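Local coordinates for SPbeta prophage-derived aminoglycoside N(3')-acetyltransferase-like protein YokD (Bacillus subtilis, PDB 2NYG) that binds coenzyme A and, as a member of the antibiotic N-acetyltransferase family, may contribute to antibiotic resistance, at residues K23-K28 with C247-L252; K29-L34 with E168-L173; I93-M98 with R209-Y214; N129-S134 with R199-I204. All blocks are in the same frame, centred on the assembly; numbering follows the deposited sequence.

Contact 1. Residues K23-K28 with C247-L252; sequences KALGLK and CRLFSL
Leu25 and Leu249 meet with their side chains crossing obliquely. Leu25 is the last residue of helix 15-25. Leu249 lies on strand 245-251 of the mixed sheet, so the contact packs a helix end against the sheet. Methyl CD1 of Leu25 comes up to the base of its partner, 3.5 Å from Leu249 CB. The other methyl, Leu25 CD2, lies 4.1 Å from Cys247 O. Leu249 has CG anti to its backbone N (chi1 172°), which carries its methyl CD2 toward the helix end, 3.7 Å from Gly26 C. Gly26 takes a positive phi there, and the chain leaves the helix. The next residue, Leu27, sends its end back toward the strand. Its CD1 is 4.3 Å from Leu249 CD1, a looser approach than that of Leu25. The side chain of Leu27 also touches Leu56 and Val59 of helix 48-60 and Val33 of strand 32-37. Cys247 and Leu249 both point to the helix end. Arg248, between them, points away and makes salt bridges with Glu232 and Asp177. The strand thus keeps its charged residue off the helix-facing side. The junction itself is held by buried, apolar leucine packing, consistent with a hydrophobic core between the helix end and the sheet.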
loop_
_atom_site.group_PDB
_atom_site.type_symbol
_atom_site.label_atom_id
_atom_site.label_comp_id
_atom_site.label_asym_id
_atom_site.label_seq_id
_atom_site.Cartn_x
_atom_site.Cartn_y
_atom_site.Cartn_z
ATOM N N LYS A 23 20.289 -12.998 8.766
ATOM C CA LYS A 23 21.681 -12.984 9.201
ATOM C C LYS A 23 22.407 -14.280 8.789
ATOM O O LYS A 23 23.556 -14.250 8.362
ATOM C CB LYS A 23 21.763 -12.790 10.721
ATOM C CG LYS A 23 21.287 -11.437 11.236
ATOM C CD LYS A 23 21.405 -11.360 12.765
ATOM C CE LYS A 23 21.031 -9.998 13.336
ATOM N NZ LYS A 23 22.020 -8.944 12.977
ATOM N N ALA A 24 21.729 -15.412 8.917
ATOM C CA ALA A 24 22.312 -16.687 8.545
ATOM C C ALA A 24 22.627 -16.671 7.055
ATOM O O ALA A 24 23.651 -17.188 6.624
ATOM C CB ALA A 24 21.337 -17.814 8.858
ATOM N N LEU A 25 21.735 -16.068 6.273
ATOM C CA LEU A 25 21.891 -15.969 4.825
ATOM C C LEU A 25 23.141 -15.166 4.457
ATOM O O LEU A 25 23.898 -15.562 3.571
ATOM C CB LEU A 25 20.629 -15.340 4.222
ATOM C CG LEU A 25 20.428 -15.063 2.725
ATOM C CD1 LEU A 25 21.046 -13.742 2.397
ATOM C CD2 LEU A 25 20.997 -16.170 1.855
ATOM N N GLY A 26 23.367 -14.047 5.135
ATOM C CA GLY A 26 24.554 -13.261 4.838
ATOM C C GLY A 26 24.392 -11.760 4.933
ATOM O O GLY A 26 25.354 -11.017 4.782
ATOM N N LEU A 27 23.166 -11.316 5.182
ATOM C CA LEU A 27 22.875 -9.903 5.297
ATOM C C LEU A 27 23.523 -9.387 6.574
ATOM O O LEU A 27 23.353 -9.967 7.641
ATOM C CB LEU A 27 21.367 -9.694 5.340
ATOM C CG LEU A 27 20.925 -8.281 5.003
ATOM C CD1 LEU A 27 21.242 -8.004 3.539
ATOM C CD2 LEU A 27 19.448 -8.132 5.265
ATOM N N LYS A 28 24.263 -8.289 6.468
ATOM C CA LYS A 28 24.942 -7.749 7.633
ATOM C C LYS A 28 24.734 -6.264 7.910
ATOM O O LYS A 28 24.250 -5.509 7.072
ATOM C CB LYS A 28 26.443 -8.054 7.532
ATOM C CG LYS A 28 26.741 -9.545 7.490
ATOM C CD LYS A 28 28.228 -9.846 7.488
ATOM C CE LYS A 28 28.466 -11.343 7.663
ATOM N NZ LYS A 28 29.902 -11.719 7.569
ATOM N N CYS A 247 16.212 -17.867 -1.029
ATOM C CA CYS A 247 16.854 -16.592 -1.300
ATOM C C CYS A 247 18.313 -16.637 -1.713
ATOM O O CYS A 247 19.034 -17.609 -1.469
ATOM C CB CYS A 247 16.765 -15.693 -0.060
ATOM S SG CYS A 247 15.174 -15.646 0.773
ATOM N N ARG A 248 18.745 -15.566 -2.361
ATOM C CA ARG A 248 20.136 -15.457 -2.694
ATOM C C ARG A 248 20.550 -14.019 -2.567
ATOM O O ARG A 248 19.791 -13.110 -2.873
ATOM C CB ARG A 248 20.462 -16.030 -4.070
ATOM C CG ARG A 248 19.621 -15.619 -5.210
ATOM C CD ARG A 248 20.014 -16.513 -6.370
ATOM N NE ARG A 248 18.900 -16.775 -7.274
ATOM C CZ ARG A 248 18.545 -17.985 -7.695
ATOM N NH1 ARG A 248 19.218 -19.057 -7.296
ATOM N NH2 ARG A 248 17.510 -18.119 -8.508
ATOM N N LEU A 249 21.752 -13.832 -2.042
ATOM C CA LEU A 249 22.313 -12.513 -1.833
ATOM C C LEU A 249 23.616 -12.476 -2.607
ATOM O O LEU A 249 24.439 -13.379 -2.461
ATOM C CB LEU A 249 22.587 -12.289 -0.339
ATOM C CG LEU A 249 23.352 -11.003 -0.019
ATOM C CD1 LEU A 249 22.438 -9.802 -0.192
ATOM C CD2 LEU A 249 23.894 -11.049 1.382
ATOM N N PHE A 250 23.799 -11.448 -3.431
ATOM C CA PHE A 250 25.025 -11.305 -4.213
ATOM C C PHE A 250 25.411 -9.857 -4.469
ATOM O O PHE A 250 24.644 -8.935 -4.206
ATOM C CB PHE A 250 24.898 -12.052 -5.542
ATOM C CG PHE A 250 23.741 -11.603 -6.382
ATOM C CD1 PHE A 250 23.836 -10.461 -7.175
ATOM C CD2 PHE A 250 22.556 -12.339 -6.402
ATOM C CE1 PHE A 250 22.770 -10.063 -7.978
ATOM C CE2 PHE A 250 21.488 -11.950 -7.202
ATOM C CZ PHE A 250 21.595 -10.810 -7.992
ATOM N N SER A 251 26.621 -9.676 -4.983
ATOM C CA SER A 251 27.165 -8.358 -5.292
ATOM C C SER A 251 26.435 -7.720 -6.480
ATOM O O SER A 251 26.237 -8.363 -7.503
ATOM C CB SER A 251 28.646 -8.499 -5.607
ATOM O OG SER A 251 29.189 -7.252 -5.980
ATOM N N LEU A 252 26.030 -6.464 -6.340
ATOM C CA LEU A 252 25.315 -5.809 -7.414
ATOM C C LEU A 252 26.297 -5.420 -8.503
ATOM O O LEU A 252 26.070 -5.684 -9.686
ATOM C CB LEU A 252 24.558 -4.589 -6.890
ATOM C CG LEU A 252 23.701 -3.766 -7.862
ATOM C CD1 LEU A 252 22.627 -3.026 -7.122
ATOM C CD2 LEU A 252 24.578 -2.789 -8.620
#

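Contact 2. Residues K29-L34 with E168-L173; sequences KGMTVL and ESYVLL
Val33 and Tyr170 form one bridge of a parallel strand pairing in the middle of the mixed sheet. Strand 32-37 runs beside strand 170-174, and Leu34 pairs with Val171 next along. Three backbone hydrogen bonds hold the pair. Tyr170 N donates to Thr32 O at 2.9 Å, Leu34 N to Tyr170 O at 2.7 Å, and Leu172 N to Leu34 O at 2.7 Å. Side chains of Val33 and Tyr170 leave on one face of the sheet, those of Leu34 and Val171 on the other. On the first face, Val33 CG2 also packs 3.6 Å from Leu172 CB. Before the strand begins, the Met31 and Tyr170 side chains cross at about a right angle. A turn about the CG-SD bond of Met31 (chi3 -120°) carries CE over the ring face, 4.0 Å from the centroid. Met31 SD lies over the same ring, 4.4 Å from the centroid, giving a Met-aromatic contact. The phenol makes a weak bond from Tyr170 OH to Glu168 OE2 at 3.3 Å. Val33 and Tyr170 both touch Leu249 of the neighbouring strand 245-251. Main-chain bonds therefore set the register, while the thioether covers one side of a ring whose hydroxyl has a weakly bound carboxylate partner.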
loop_
_atom_site.group_PDB
_atom_site.type_symbol
_atom_site.label_atom_id
_atom_site.label_comp_id
_atom_site.label_asym_id
_atom_site.label_seq_id
_atom_site.Cartn_x
_atom_site.Cartn_y
_atom_site.Cartn_z
ATOM N N LYS A 29 25.098 -5.871 9.121
ATOM C CA LYS A 29 24.990 -4.500 9.571
ATOM C C LYS A 29 25.764 -3.544 8.670
ATOM O O LYS A 29 26.920 -3.792 8.349
ATOM C CB LYS A 29 25.524 -4.407 11.011
ATOM C CG LYS A 29 25.750 -2.988 11.509
ATOM C CD LYS A 29 25.937 -2.900 13.016
ATOM C CE LYS A 29 25.838 -1.435 13.468
ATOM N NZ LYS A 29 25.989 -1.231 14.939
ATOM N N GLY A 30 25.121 -2.457 8.261
ATOM C CA GLY A 30 25.780 -1.465 7.425
ATOM C C GLY A 30 25.827 -1.781 5.946
ATOM O O GLY A 30 26.344 -1.014 5.149
ATOM N N MET A 31 25.278 -2.925 5.583
ATOM C CA MET A 31 25.234 -3.369 4.201
ATOM C C MET A 31 24.168 -2.577 3.431
ATOM O O MET A 31 23.108 -2.285 3.959
ATOM C CB MET A 31 24.879 -4.852 4.196
ATOM C CG MET A 31 25.390 -5.647 3.043
ATOM S SD MET A 31 25.051 -7.389 3.350
ATOM C CE MET A 31 26.727 -8.099 3.352
ATOM N N THR A 32 24.454 -2.198 2.195
ATOM C CA THR A 32 23.451 -1.499 1.397
ATOM C C THR A 32 22.911 -2.581 0.493
ATOM O O THR A 32 23.685 -3.228 -0.211
ATOM C CB THR A 32 24.044 -0.397 0.538
ATOM O OG1 THR A 32 24.576 0.617 1.390
ATOM C CG2 THR A 32 22.967 0.217 -0.339
ATOM N N VAL A 33 21.602 -2.792 0.508
ATOM C CA VAL A 33 21.044 -3.863 -0.298
ATOM C C VAL A 33 19.759 -3.553 -1.059
ATOM O O VAL A 33 18.804 -2.995 -0.516
ATOM C CB VAL A 33 20.830 -5.128 0.595
ATOM C CG1 VAL A 33 19.890 -4.811 1.733
ATOM C CG2 VAL A 33 20.315 -6.282 -0.232
ATOM N N LEU A 34 19.754 -3.924 -2.333
ATOM C CA LEU A 34 18.585 -3.758 -3.181
ATOM C C LEU A 34 17.772 -5.052 -3.013
ATOM O O LEU A 34 18.290 -6.153 -3.243
ATOM C CB LEU A 34 19.003 -3.589 -4.641
ATOM C CG LEU A 34 17.904 -3.275 -5.662
ATOM C CD1 LEU A 34 17.238 -1.948 -5.318
ATOM C CD2 LEU A 34 18.518 -3.231 -7.049
ATOM N N GLU A 168 29.876 -0.406 -2.809
ATOM C CA GLU A 168 29.534 -1.773 -2.442
ATOM C C GLU A 168 28.047 -1.922 -2.113
ATOM O O GLU A 168 27.557 -1.341 -1.146
ATOM C CB GLU A 168 30.389 -2.203 -1.245
ATOM C CG GLU A 168 30.386 -3.696 -0.954
ATOM C CD GLU A 168 31.347 -4.071 0.164
ATOM O OE1 GLU A 168 32.551 -3.773 0.030
ATOM O OE2 GLU A 168 30.904 -4.661 1.175
ATOM N N SER A 169 27.339 -2.697 -2.935
ATOM C CA SER A 169 25.907 -2.957 -2.760
ATOM C C SER A 169 25.597 -4.412 -3.014
ATOM O O SER A 169 26.300 -5.081 -3.760
ATOM C CB SER A 169 25.080 -2.147 -3.748
ATOM O OG SER A 169 25.099 -0.775 -3.425
ATOM N N TYR A 170 24.536 -4.915 -2.411
ATOM C CA TYR A 170 24.170 -6.294 -2.665
ATOM C C TYR A 170 22.737 -6.353 -3.125
ATOM O O TYR A 170 21.957 -5.437 -2.870
ATOM C CB TYR A 170 24.338 -7.156 -1.410
ATOM C CG TYR A 170 25.770 -7.296 -0.951
ATOM C CD1 TYR A 170 26.414 -6.249 -0.300
ATOM C CD2 TYR A 170 26.493 -8.456 -1.208
ATOM C CE1 TYR A 170 27.748 -6.351 0.085
ATOM C CE2 TYR A 170 27.832 -8.574 -0.828
ATOM C CZ TYR A 170 28.454 -7.519 -0.176
ATOM O OH TYR A 170 29.751 -7.648 0.267
ATOM N N VAL A 171 22.402 -7.422 -3.830
ATOM C CA VAL A 171 21.041 -7.632 -4.282
ATOM C C VAL A 171 20.506 -8.756 -3.400
ATOM O O VAL A 171 21.234 -9.676 -3.049
ATOM C CB VAL A 171 20.981 -8.072 -5.766
ATOM C CG1 VAL A 171 19.535 -8.323 -6.175
ATOM C CG2 VAL A 171 21.575 -7.014 -6.647
ATOM N N LEU A 172 19.250 -8.663 -3.000
ATOM C CA LEU A 172 18.663 -9.706 -2.178
ATOM C C LEU A 172 17.379 -10.160 -2.840
ATOM O O LEU A 172 16.428 -9.397 -2.955
ATOM C CB LEU A 172 18.349 -9.199 -0.768
ATOM C CG LEU A 172 17.459 -10.141 0.057
ATOM C CD1 LEU A 172 18.143 -11.478 0.205
ATOM C CD2 LEU A 172 17.162 -9.550 1.414
ATOM N N LEU A 173 17.361 -11.396 -3.307
ATOM C CA LEU A 173 16.167 -11.924 -3.916
ATOM C C LEU A 173 15.539 -12.728 -2.794
ATOM O O LEU A 173 16.015 -13.800 -2.428
ATOM C CB LEU A 173 16.511 -12.810 -5.118
ATOM C CG LEU A 173 17.261 -12.111 -6.255
ATOM C CD1 LEU A 173 17.577 -13.101 -7.352
ATOM C CD2 LEU A 173 16.433 -10.984 -6.797
#

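Contact 3. Residues I93-M98 with R209-Y214; sequences IIRESM and RVWKEY
Arg209 and Trp211, on the irregular early part of strand 208-217 in the three-stranded antiparallel sheet, dock against the short helix 93-96 and the turn after it. The Arg209 guanidinium grips one carbonyl side-on. Its NE donates to Met98 O at 2.6 Å and its NH2 donates to the same Met98 O at 2.8 Å, with that oxygen in the guanidinium plane. NH2 also donates to Arg95 O at 2.8 Å. The carbonyl of Glu96 sits over a guanidinium face. An extended Arg209 chain from CG to NE carries the group this far. Trp211 lies against Arg95: the methylene Arg95 CB stands over the six-membered ring, 3.9 Å from its centroid. The guanidinium of Arg95 continues past with its plane only 15° from that of the indole. Met98 comes to the ring edge instead, with SD 4.1 Å from Trp211 CZ3, a Met-aromatic contact. The helix also faces the dimer interface, where Asn46 of the second subunit bonds to Ile94 O and Ser97 OG. The three hydrogen bonds fix the rotation of the Arg209 guanidinium, and a cation beside carbonyls at the C-terminal end of the helix is probably electrostatically favourable.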
loop_
_atom_site.group_PDB
_atom_site.type_symbol
_atom_site.label_atom_id
_atom_site.label_comp_id
_atom_site.label_asym_id
_atom_site.label_seq_id
_atom_site.Cartn_x
_atom_site.Cartn_y
_atom_site.Cartn_z
ATOM N N ILE A 93 -8.161 10.549 -24.409
ATOM C CA ILE A 93 -8.737 11.146 -23.218
ATOM C C ILE A 93 -7.916 10.565 -22.061
ATOM O O ILE A 93 -7.845 11.123 -20.961
ATOM C CB ILE A 93 -10.247 10.795 -23.106
ATOM C CG1 ILE A 93 -10.874 11.578 -21.955
ATOM C CG2 ILE A 93 -10.435 9.302 -22.960
ATOM C CD1 ILE A 93 -12.357 11.325 -21.754
ATOM N N ILE A 94 -7.252 9.453 -22.340
ATOM C CA ILE A 94 -6.420 8.825 -21.332
ATOM C C ILE A 94 -5.126 9.580 -21.055
ATOM O O ILE A 94 -4.731 9.706 -19.896
ATOM C CB ILE A 94 -6.111 7.356 -21.735
ATOM C CG1 ILE A 94 -7.334 6.493 -21.414
ATOM C CG2 ILE A 94 -4.890 6.819 -21.008
ATOM C CD1 ILE A 94 -7.240 5.055 -21.834
ATOM N N ARG A 95 -4.473 10.110 -22.102
ATOM C CA ARG A 95 -3.216 10.822 -21.922
ATOM C C ARG A 95 -3.606 12.138 -21.382
ATOM O O ARG A 95 -2.842 12.759 -20.688
ATOM C CB ARG A 95 -2.472 11.055 -23.251
ATOM C CG ARG A 95 -2.183 9.848 -24.084
ATOM C CD ARG A 95 -1.689 10.285 -25.444
ATOM N NE ARG A 95 -1.462 9.174 -26.348
ATOM C CZ ARG A 95 -0.917 9.326 -27.542
ATOM N NH1 ARG A 95 -0.552 10.535 -27.961
ATOM N NH2 ARG A 95 -0.737 8.269 -28.307
ATOM N N GLU A 96 -4.810 12.549 -21.716
ATOM C CA GLU A 96 -5.334 13.842 -21.301
ATOM C C GLU A 96 -5.740 13.955 -19.823
ATOM O O GLU A 96 -5.530 14.984 -19.179
ATOM C CB GLU A 96 -6.538 14.159 -22.186
ATOM C CG GLU A 96 -6.930 15.606 -22.322
ATOM C CD GLU A 96 -8.220 15.726 -23.127
ATOM O OE1 GLU A 96 -8.334 15.013 -24.152
ATOM O OE2 GLU A 96 -9.116 16.521 -22.755
ATOM N N SER A 97 -6.299 12.882 -19.286
ATOM C CA SER A 97 -6.771 12.885 -17.922
ATOM C C SER A 97 -6.001 11.987 -16.972
ATOM O O SER A 97 -6.494 11.677 -15.889
ATOM C CB SER A 97 -8.238 12.482 -17.912
ATOM O OG SER A 97 -8.407 11.228 -18.549
ATOM N N MET A 98 -4.797 11.571 -17.341
ATOM C CA MET A 98 -4.044 10.697 -16.447
ATOM C C MET A 98 -3.387 11.480 -15.309
ATOM O O MET A 98 -2.568 12.371 -15.545
ATOM C CB MET A 98 -2.985 9.931 -17.234
ATOM C CG MET A 98 -2.260 8.889 -16.431
ATOM S SD MET A 98 -1.110 7.988 -17.463
ATOM C CE MET A 98 -2.210 6.973 -18.399
ATOM N N ARG A 209 0.375 20.162 -14.341
ATOM C CA ARG A 209 0.459 18.862 -15.008
ATOM C C ARG A 209 0.845 19.057 -16.464
ATOM O O ARG A 209 0.281 19.909 -17.149
ATOM C CB ARG A 209 -0.873 18.132 -14.929
ATOM C CG ARG A 209 -0.869 16.804 -15.638
ATOM C CD ARG A 209 -2.230 16.165 -15.541
ATOM N NE ARG A 209 -2.291 14.876 -16.226
ATOM C CZ ARG A 209 -2.235 14.716 -17.547
ATOM N NH1 ARG A 209 -2.115 15.763 -18.350
ATOM N NH2 ARG A 209 -2.312 13.499 -18.067
ATOM N N VAL A 210 1.788 18.251 -16.940
ATOM C CA VAL A 210 2.291 18.376 -18.309
ATOM C C VAL A 210 2.742 17.051 -18.913
ATOM O O VAL A 210 3.837 16.587 -18.597
ATOM C CB VAL A 210 3.514 19.329 -18.350
ATOM C CG1 VAL A 210 4.185 19.256 -19.695
ATOM C CG2 VAL A 210 3.086 20.760 -18.060
ATOM N N TRP A 211 1.928 16.455 -19.789
ATOM C CA TRP A 211 2.301 15.188 -20.425
ATOM C C TRP A 211 3.613 15.366 -21.184
ATOM O O TRP A 211 3.677 16.115 -22.150
ATOM C CB TRP A 211 1.206 14.705 -21.387
ATOM C CG TRP A 211 1.575 13.424 -22.085
ATOM C CD1 TRP A 211 2.407 13.291 -23.156
ATOM C CD2 TRP A 211 1.195 12.085 -21.704
ATOM N NE1 TRP A 211 2.575 11.962 -23.466
ATOM C CE2 TRP A 211 1.844 11.199 -22.594
ATOM C CE3 TRP A 211 0.370 11.549 -20.697
ATOM C CZ2 TRP A 211 1.698 9.805 -22.511
ATOM C CZ3 TRP A 211 0.225 10.158 -20.613
ATOM C CH2 TRP A 211 0.890 9.305 -21.519
ATOM N N LYS A 212 4.651 14.664 -20.742
ATOM C CA LYS A 212 5.967 14.782 -21.348
ATOM C C LYS A 212 6.468 13.527 -22.032
ATOM O O LYS A 212 6.156 12.413 -21.616
ATOM C CB LYS A 212 6.982 15.206 -20.285
ATOM C CG LYS A 212 8.356 15.426 -20.842
ATOM C CD LYS A 212 9.328 15.825 -19.767
ATOM C CE LYS A 212 10.757 15.875 -20.314
ATOM N NZ LYS A 212 11.776 16.181 -19.252
ATOM N N GLU A 213 7.242 13.719 -23.094
ATOM C CA GLU A 213 7.808 12.599 -23.830
ATOM C C GLU A 213 9.312 12.553 -23.627
ATOM O O GLU A 213 9.995 13.576 -23.660
ATOM C CB GLU A 213 7.504 12.718 -25.315
ATOM C CG GLU A 213 6.075 12.399 -25.665
ATOM C CD GLU A 213 5.867 12.334 -27.163
ATOM O OE1 GLU A 213 6.715 12.891 -27.907
ATOM O OE2 GLU A 213 4.854 11.737 -27.589
ATOM N N TYR A 214 9.823 11.353 -23.405
ATOM C CA TYR A 214 11.243 11.164 -23.188
ATOM C C TYR A 214 11.697 9.895 -23.909
ATOM O O TYR A 214 10.872 9.053 -24.311
ATOM C CB TYR A 214 11.528 11.074 -21.681
ATOM C CG TYR A 214 10.809 9.944 -20.971
ATOM C CD1 TYR A 214 11.520 8.868 -20.440
ATOM C CD2 TYR A 214 9.420 9.940 -20.851
ATOM C CE1 TYR A 214 10.873 7.816 -19.808
ATOM C CE2 TYR A 214 8.758 8.889 -20.221
ATOM C CZ TYR A 214 9.494 7.830 -19.701
ATOM O OH TYR A 214 8.861 6.784 -19.077
#

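Contact 4. Residues N129-S134 with R199-I204; sequences NHPNYS and RGAPII
Tyr133 and Arg199 meet at the tighter end of a contact between an irregular loop and an edge strand. Residues 129-134 link strands 126-127 and 135-139 of the mixed sheet. Arg199 and Ala201 belong to strand 196-201 of the three-stranded antiparallel sheet, so the contact joins a loop of one sheet to an edge strand of the other. The Tyr133 hydroxyl stands over the centre of one guanidinium face, with OH 3.7 Å from Arg199 CZ. The ring plane is 27° from the guanidinium plane. The arginine chain bends at chi3 (73°), which turns this flat group under the hydroxyl. The Asn132 and Arg199 side chains come from opposite directions, and Asn132 meets the guanidinium at its edge. Arg199 NE bonds to the Tyr214 hydroxyl on the adjacent strand, which helps hold the group in place. Toward the other end the packing is looser and mostly apolar. Pro131 CG rests 4.2 Å from Ala201 CB, and Pro131 CB is 4.4 Å from Pro202 O. Beyond this lies the solvent side, where Asn129 and Ile204 are exposed. His130 NE2 ties the loop to Leu151 O elsewhere in the chain. From within, His130 ND1 braces the loop by accepting from two successive backbone nitrogens, Asn132 N at 3.1 Å and Tyr133 N at 3.1 Å, the latter nearly straight (177°) but far out of the imidazole plane.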
loop_
_atom_site.group_PDB
_atom_site.type_symbol
_atom_site.label_atom_id
_atom_site.label_comp_id
_atom_site.label_asym_id
_atom_site.label_seq_id
_atom_site.Cartn_x
_atom_site.Cartn_y
_atom_site.Cartn_z
ATOM N N ASN A 129 12.410 10.680 -7.981
ATOM C CA ASN A 129 11.415 11.333 -8.812
ATOM C C ASN A 129 11.093 10.847 -10.237
ATOM O O ASN A 129 10.612 11.623 -11.058
ATOM C CB ASN A 129 11.720 12.828 -8.841
ATOM C CG ASN A 129 10.506 13.648 -9.180
ATOM O OD1 ASN A 129 9.445 13.456 -8.597
ATOM N ND2 ASN A 129 10.648 14.567 -10.125
ATOM N N HIS A 130 11.317 9.578 -10.545
ATOM C CA HIS A 130 10.998 9.100 -11.887
ATOM C C HIS A 130 9.564 8.575 -11.896
ATOM O O HIS A 130 9.124 7.930 -10.942
ATOM C CB HIS A 130 11.985 8.018 -12.309
ATOM C CG HIS A 130 12.053 7.819 -13.790
ATOM N ND1 HIS A 130 11.124 7.072 -14.484
ATOM C CD2 HIS A 130 12.897 8.331 -14.717
ATOM C CE1 HIS A 130 11.394 7.137 -15.776
ATOM N NE2 HIS A 130 12.463 7.895 -15.944
ATOM N N PRO A 131 8.810 8.848 -12.967
ATOM C CA PRO A 131 7.414 8.421 -13.116
ATOM C C PRO A 131 7.169 6.939 -13.400
ATOM O O PRO A 131 6.056 6.425 -13.181
ATOM C CB PRO A 131 6.912 9.327 -14.233
ATOM C CG PRO A 131 8.118 9.470 -15.090
ATOM C CD PRO A 131 9.195 9.749 -14.064
ATOM N N ASN A 132 8.202 6.246 -13.878
ATOM C CA ASN A 132 8.057 4.831 -14.164
ATOM C C ASN A 132 9.004 3.941 -13.389
ATOM O O ASN A 132 8.602 2.915 -12.869
ATOM C CB ASN A 132 8.259 4.554 -15.653
ATOM C CG ASN A 132 7.181 5.154 -16.521
ATOM O OD1 ASN A 132 6.073 5.453 -16.071
ATOM N ND2 ASN A 132 7.499 5.308 -17.797
ATOM N N TYR A 133 10.268 4.336 -13.313
ATOM C CA TYR A 133 11.271 3.521 -12.648
ATOM C C TYR A 133 11.851 4.128 -11.378
ATOM O O TYR A 133 13.069 4.266 -11.229
ATOM C CB TYR A 133 12.386 3.239 -13.642
ATOM C CG TYR A 133 11.873 2.729 -14.975
ATOM C CD1 TYR A 133 11.149 1.528 -15.059
ATOM C CD2 TYR A 133 12.136 3.427 -16.161
ATOM C CE1 TYR A 133 10.707 1.037 -16.294
ATOM C CE2 TYR A 133 11.699 2.939 -17.394
ATOM C CZ TYR A 133 10.986 1.745 -17.451
ATOM O OH TYR A 133 10.544 1.270 -18.657
ATOM N N SER A 134 10.976 4.497 -10.455
ATOM C CA SER A 134 11.420 5.080 -9.202
ATOM C C SER A 134 11.904 3.989 -8.269
ATOM O O SER A 134 11.607 2.812 -8.455
ATOM C CB SER A 134 10.279 5.849 -8.527
ATOM O OG SER A 134 9.068 5.110 -8.573
ATOM N N ARG A 199 8.971 7.314 -25.048
ATOM C CA ARG A 199 7.960 7.077 -24.031
ATOM C C ARG A 199 7.327 8.392 -23.585
ATOM O O ARG A 199 7.848 9.483 -23.849
ATOM C CB ARG A 199 8.561 6.341 -22.827
ATOM C CG ARG A 199 8.860 4.885 -23.078
ATOM C CD ARG A 199 9.699 4.284 -21.965
ATOM N NE ARG A 199 8.953 4.070 -20.731
ATOM C CZ ARG A 199 8.021 3.133 -20.569
ATOM N NH1 ARG A 199 7.719 2.314 -21.567
ATOM N NH2 ARG A 199 7.387 3.010 -19.409
ATOM N N GLY A 200 6.186 8.280 -22.921
ATOM C CA GLY A 200 5.502 9.463 -22.447
ATOM C C GLY A 200 4.855 9.220 -21.100
ATOM O O GLY A 200 4.458 8.093 -20.789
ATOM N N ALA A 201 4.746 10.272 -20.297
ATOM C CA ALA A 201 4.141 10.139 -18.987
ATOM C C ALA A 201 3.684 11.456 -18.390
ATOM O O ALA A 201 4.188 12.519 -18.738
ATOM C CB ALA A 201 5.120 9.462 -18.029
ATOM N N PRO A 202 2.694 11.393 -17.488
ATOM C CA PRO A 202 2.140 12.559 -16.799
ATOM C C PRO A 202 3.160 13.039 -15.769
ATOM O O PRO A 202 3.685 12.252 -14.991
ATOM C CB PRO A 202 0.886 11.998 -16.138
ATOM C CG PRO A 202 0.483 10.911 -17.066
ATOM C CD PRO A 202 1.792 10.240 -17.343
ATOM N N ILE A 203 3.460 14.326 -15.771
ATOM C CA ILE A 203 4.417 14.856 -14.814
ATOM C C ILE A 203 3.978 16.249 -14.399
ATOM O O ILE A 203 3.069 16.820 -14.992
ATOM C CB ILE A 203 5.805 14.949 -15.431
ATOM C CG1 ILE A 203 6.197 13.606 -16.024
ATOM C CG2 ILE A 203 6.811 15.332 -14.379
ATOM C CD1 ILE A 203 7.460 13.683 -16.835
ATOM N N ILE A 204 4.611 16.795 -13.373
ATOM C CA ILE A 204 4.266 18.132 -12.925
ATOM C C ILE A 204 5.471 19.039 -13.122
ATOM O O ILE A 204 6.537 18.814 -12.543
ATOM C CB ILE A 204 3.865 18.141 -11.445
ATOM C CG1 ILE A 204 2.717 17.163 -11.209
ATOM C CG2 ILE A 204 3.439 19.534 -11.038
ATOM C CD1 ILE A 204 2.348 17.012 -9.750
#

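From the N terminus, helix 15-25 leads into contact 1, which closes the widest loop, back to strand 245-251. The other three contacts lie within it. Contact 2 follows at once and returns at strand 170-174. Contact 3 starts inside the loop of contact 2 and ends beyond it at 209-214, so the two cross. Contact 4 also crosses contact 2 and is enclosed by contact 3. Contacts 1 and 2 share the mixed sheet, with centres about 7 Å apart and backbone bonds probable between them. Contacts 3 and 4 share the small antiparallel sheet, about 10 Å apart between centres. The two pairs lie on opposite sides of the chain's centre. Contact 4 joins a loop between mixed-sheet strands to antiparallel edge strand 196-201.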